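Local coordinates for choline kinase (Cryptosporidium parvum, PDB 3MES), which probably phosphorylates choline, and perhaps ethanolamine, with ATP as the phosphate donor, at residues Q219-K222 with E223-S226; L403-K406 with K407-D411. All coordinates share one frame; numbering follows the deposited sequence.

Interaction 1. Residues Q219-K222 with E223-S226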
loop_
_atom_site.group_PDB
_atom_site.type_symbol
_atom_site.label_atom_id
_atom_site.label_comp_id
_atom_site.label_asym_id
_atom_site.label_seq_id
_atom_site.Cartn_x
_atom_site.Cartn_y
_atom_site.Cartn_z
ATOM N N GLN B 219 -15.053 -40.725 0.677
ATOM C CA GLN B 219 -13.829 -41.517 0.661
ATOM C C GLN B 219 -12.699 -40.721 1.307
ATOM O O GLN B 219 -12.022 -39.935 0.642
ATOM C CB GLN B 219 -13.458 -41.886 -0.777
ATOM C CG GLN B 219 -13.051 -43.343 -0.972
ATOM C CD GLN B 219 -11.764 -43.706 -0.255
ATOM O OE1 GLN B 219 -11.462 -44.886 -0.057
ATOM N NE2 GLN B 219 -10.996 -42.693 0.139
ATOM N N ILE B 220 -12.500 -40.924 2.606
ATOM C CA ILE B 220 -11.526 -40.144 3.362
ATOM C C ILE B 220 -10.511 -41.037 4.078
ATOM O O ILE B 220 -10.783 -42.207 4.346
ATOM C CB ILE B 220 -12.228 -39.244 4.399
ATOM C CG1 ILE B 220 -11.238 -38.243 5.004
ATOM C CG2 ILE B 220 -12.880 -40.092 5.486
ATOM C CD1 ILE B 220 -10.085 -38.893 5.733
ATOM N N ASP B 221 -9.341 -40.483 4.380
ATOM C CA ASP B 221 -8.322 -41.218 5.125
ATOM C C ASP B 221 -8.714 -41.313 6.594
ATOM O O ASP B 221 -8.413 -40.422 7.387
ATOM C CB ASP B 221 -6.955 -40.549 4.990
ATOM C CG ASP B 221 -5.869 -41.285 5.753
ATOM O OD1 ASP B 221 -4.726 -40.783 5.801
ATOM O OD2 ASP B 221 -6.157 -42.366 6.307
ATOM N N LYS B 222 -9.385 -42.403 6.946
ATOM C CA LYS B 222 -9.936 -42.573 8.284
ATOM C C LYS B 222 -8.870 -42.501 9.376
ATOM O O LYS B 222 -9.164 -42.124 10.511
ATOM C CB LYS B 222 -10.691 -43.899 8.371
ATOM C CG LYS B 222 -11.645 -44.131 7.209
ATOM C CD LYS B 222 -12.392 -45.450 7.346
ATOM C CE LYS B 222 -13.309 -45.443 8.559
ATOM N NZ LYS B 222 -14.232 -46.613 8.560
ATOM N N GLU B 223 -7.639 -42.862 9.032
ATOM C CA GLU B 223 -6.552 -42.881 10.006
ATOM C C GLU B 223 -6.126 -41.461 10.376
ATOM O O GLU B 223 -5.977 -41.131 11.553
ATOM C CB GLU B 223 -5.357 -43.665 9.460
ATOM C CG GLU B 223 -4.552 -44.391 10.528
ATOM C CD GLU B 223 -5.294 -45.586 11.101
ATOM O OE1 GLU B 223 -6.156 -46.150 10.391
ATOM O OE2 GLU B 223 -5.013 -45.967 12.259
ATOM N N LEU B 224 -5.932 -40.627 9.361
ATOM C CA LEU B 224 -5.573 -39.229 9.564
ATOM C C LEU B 224 -6.720 -38.485 10.241
ATOM O O LEU B 224 -6.552 -37.883 11.302
ATOM C CB LEU B 224 -5.243 -38.574 8.220
ATOM C CG LEU B 224 -4.697 -37.145 8.227
ATOM C CD1 LEU B 224 -3.458 -37.049 9.100
ATOM C CD2 LEU B 224 -4.391 -36.689 6.810
ATOM N N TYR B 225 -7.889 -38.538 9.614
ATOM C CA TYR B 225 -9.086 -37.896 10.137
ATOM C C TYR B 225 -9.291 -38.227 11.609
ATOM O O TYR B 225 -9.647 -37.362 12.409
ATOM C CB TYR B 225 -10.303 -38.333 9.321
ATOM C CG TYR B 225 -11.636 -37.942 9.914
ATOM C CD1 TYR B 225 -12.216 -36.717 9.618
ATOM C CD2 TYR B 225 -12.322 -38.805 10.757
ATOM C CE1 TYR B 225 -13.439 -36.358 10.153
ATOM C CE2 TYR B 225 -13.545 -38.456 11.296
ATOM C CZ TYR B 225 -14.100 -37.232 10.990
ATOM O OH TYR B 225 -15.319 -36.879 11.523
ATOM N N SER B 226 -9.056 -39.486 11.957
ATOM C CA SER B 226 -9.273 -39.958 13.316
ATOM C C SER B 226 -8.290 -39.316 14.290
ATOM O O SER B 226 -8.659 -38.955 15.409
ATOM C CB SER B 226 -9.157 -41.481 13.370
ATOM O OG SER B 226 -9.844 -42.003 14.493
#
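Asp221 leads straight into the first turn of helix 222-231, and its backbone carbonyl takes up the first bond of that turn. Tyr225 N donates to Asp221 O at 3.0 Å. The next bond runs from Ser226 N to Lys222 O. Ser226 CB also sits against Lys222 O.

The end of the Asp221 side chain comes up to the first turn. CG is anti to the backbone N (chi1 -180°), which brings Asp221 OD2 to within 3.1 Å of Glu223 N. This capping bond is bent, 138° at the hydrogen, and reaches OD2 from above the carboxylate plane. The other oxygen, Asp221 OD1, lies 3.3 Å from Leu224 CB, where the two side chains cross at about a right angle.

Ile220 before the cap and Tyr225 four residues after it form a hydrophobic staple. Ile220 CD1 meets Tyr225 CB at 3.6 Å. The Tyr225 ring leads away, toward Lys210 and Val213 of helix 198-214. Ile220 and Leu224 also touch helix 391-411. Together these contacts make a helix N-terminus that combines an aspartate N-cap with a hydrophobic staple; the carboxylate would favourably face the positive end of the helix dipole.

Interaction 2. Residues L403-K406 with K407-D411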
loop_
_atom_site.group_PDB
_atom_site.type_symbol
_atom_site.label_atom_id
_atom_site.label_comp_id
_atom_site.label_asym_id
_atom_site.label_seq_id
_atom_site.Cartn_x
_atom_site.Cartn_y
_atom_site.Cartn_z
ATOM N N LEU B 403 -0.180 -32.085 11.304
ATOM C CA LEU B 403 0.731 -33.001 11.978
ATOM C C LEU B 403 2.170 -32.547 11.804
ATOM O O LEU B 403 2.920 -32.434 12.774
ATOM C CB LEU B 403 0.561 -34.417 11.425
ATOM C CG LEU B 403 -0.373 -35.358 12.194
ATOM C CD1 LEU B 403 -1.303 -34.596 13.124
ATOM C CD2 LEU B 403 -1.154 -36.245 11.232
ATOM N N GLN B 404 2.544 -32.280 10.557
ATOM C CA GLN B 404 3.901 -31.862 10.225
ATOM C C GLN B 404 4.286 -30.567 10.935
ATOM O O GLN B 404 5.327 -30.495 11.591
ATOM C CB GLN B 404 4.046 -31.704 8.710
ATOM C CG GLN B 404 5.454 -31.390 8.249
ATOM C CD GLN B 404 5.583 -31.379 6.739
ATOM O OE1 GLN B 404 4.698 -31.854 6.024
ATOM N NE2 GLN B 404 6.689 -30.837 6.244
ATOM N N LYS B 405 3.442 -29.548 10.808
ATOM C CA LYS B 405 3.706 -28.255 11.432
ATOM C C LYS B 405 3.849 -28.374 12.950
ATOM O O LYS B 405 4.720 -27.744 13.550
ATOM C CB LYS B 405 2.605 -27.251 11.077
ATOM C CG LYS B 405 2.921 -25.812 11.455
ATOM C CD LYS B 405 4.091 -25.252 10.651
ATOM C CE LYS B 405 4.317 -23.780 10.975
ATOM N NZ LYS B 405 5.461 -23.182 10.227
ATOM N N LYS B 406 2.992 -29.185 13.567
ATOM C CA LYS B 406 3.049 -29.391 15.009
ATOM C C LYS B 406 4.390 -29.989 15.440
ATOM O O LYS B 406 4.941 -29.608 16.472
ATOM C CB LYS B 406 1.891 -30.276 15.476
ATOM C CG LYS B 406 1.837 -30.501 16.979
ATOM C CD LYS B 406 0.539 -31.186 17.380
ATOM C CE LYS B 406 0.408 -31.306 18.891
ATOM N NZ LYS B 406 1.284 -32.373 19.453
ATOM N N LYS B 407 4.914 -30.924 14.651
ATOM C CA LYS B 407 6.234 -31.483 14.929
ATOM C C LYS B 407 7.313 -30.412 14.807
ATOM O O LYS B 407 8.285 -30.409 15.560
ATOM C CB LYS B 407 6.556 -32.649 13.990
ATOM C CG LYS B 407 5.938 -33.980 14.400
ATOM C CD LYS B 407 6.645 -35.149 13.717
ATOM C CE LYS B 407 7.996 -35.460 14.368
ATOM N NZ LYS B 407 9.047 -34.450 14.050
ATOM N N GLU B 408 7.137 -29.504 13.852
ATOM C CA GLU B 408 8.113 -28.447 13.627
ATOM C C GLU B 408 8.101 -27.435 14.770
ATOM O O GLU B 408 9.153 -27.077 15.302
ATOM C CB GLU B 408 7.868 -27.756 12.283
ATOM C CG GLU B 408 7.932 -28.704 11.093
ATOM C CD GLU B 408 8.150 -27.988 9.770
ATOM O OE1 GLU B 408 7.604 -26.875 9.587
ATOM O OE2 GLU B 408 8.873 -28.544 8.913
ATOM N N LEU B 409 6.908 -26.987 15.148
ATOM C CA LEU B 409 6.753 -26.050 16.256
ATOM C C LEU B 409 7.390 -26.600 17.528
ATOM O O LEU B 409 7.981 -25.857 18.312
ATOM C CB LEU B 409 5.273 -25.746 16.503
ATOM C CG LEU B 409 4.492 -25.158 15.327
ATOM C CD1 LEU B 409 3.104 -24.721 15.773
ATOM C CD2 LEU B 409 5.250 -23.991 14.708
ATOM N N ILE B 410 7.258 -27.906 17.727
ATOM C CA ILE B 410 7.855 -28.578 18.873
ATOM C C ILE B 410 9.376 -28.570 18.776
ATOM O O ILE B 410 10.064 -28.106 19.684
ATOM C CB ILE B 410 7.359 -30.034 18.986
ATOM C CG1 ILE B 410 5.875 -30.060 19.359
ATOM C CG2 ILE B 410 8.191 -30.810 20.006
ATOM C CD1 ILE B 410 5.244 -31.432 19.261
ATOM N N ASP B 411 9.896 -29.082 17.666
ATOM C CA ASP B 411 11.336 -29.122 17.449
ATOM C C ASP B 411 11.950 -27.724 17.483
ATOM O O ASP B 411 13.134 -27.564 17.777
ATOM C CB ASP B 411 11.659 -29.821 16.125
ATOM C CG ASP B 411 12.912 -29.274 15.468
ATOM O OD1 ASP B 411 13.966 -29.943 15.542
ATOM O OD2 ASP B 411 12.847 -28.172 14.880
#
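Leu403 and Lys407 begin a run of four helical backbone bonds. Lys407 N donates to Leu403 O, Glu408 N to Gln404 O, Leu409 N to Lys405 O and Ile410 N to Lys406 O. The third is the shortest, with Leu409 N 2.8 Å from Lys405 O and nearly straight at 171°.

Side-chain contacts occur at the same spacing of four. One is apolar: Leu409 CD2 lies 3.9 Å from Lys405 CE, beside the aliphatic part of the lysine. Ile410 CD1 comes within 3.3 Å of Lys406 O, because CG1 is anti to the carbonyl carbon (chi1 -68°) and points back along the helix.

Among the polar groups, Gln404 and Glu408 lie side by side and point the same way. Their amide and carboxylate planes are 88° apart, and Gln404 NE2 stays 4.1 Å from Glu408 OE2. Lys405 NZ is 4.3 Å from Glu408 OE1, too far for a salt bridge. Lys405 NZ instead forms one with Glu361 OE2, and Glu408 OE1 is hydrogen-bonded to Tyr321 OH.

Lys405 also makes a cation-pi contact with Tyr324. This last part of helix 391-411 packs on helix 364-376, where Lys405, Lys406 and Leu409 all touch Leu365.

In the fold
Both interactions are local, and neither closes a long loop. Following the chain, interaction 1 comes first, where the loop after helix 198-214 turns into helix 222-231. Interaction 2 follows much later, in the final turns of helix 391-411. One ends before the other begins, so they neither nest nor cross. Their centres are about 20 Å apart. They nevertheless touch: the side chains of Leu224 and Leu403 pack together between helices 222-231 and 391-411. A weak, long ion pair from Lys406 to Glu231 joins the same two helices. The loop before helix 222-231 also meets helix 391-411, through Ile220 on Asn396.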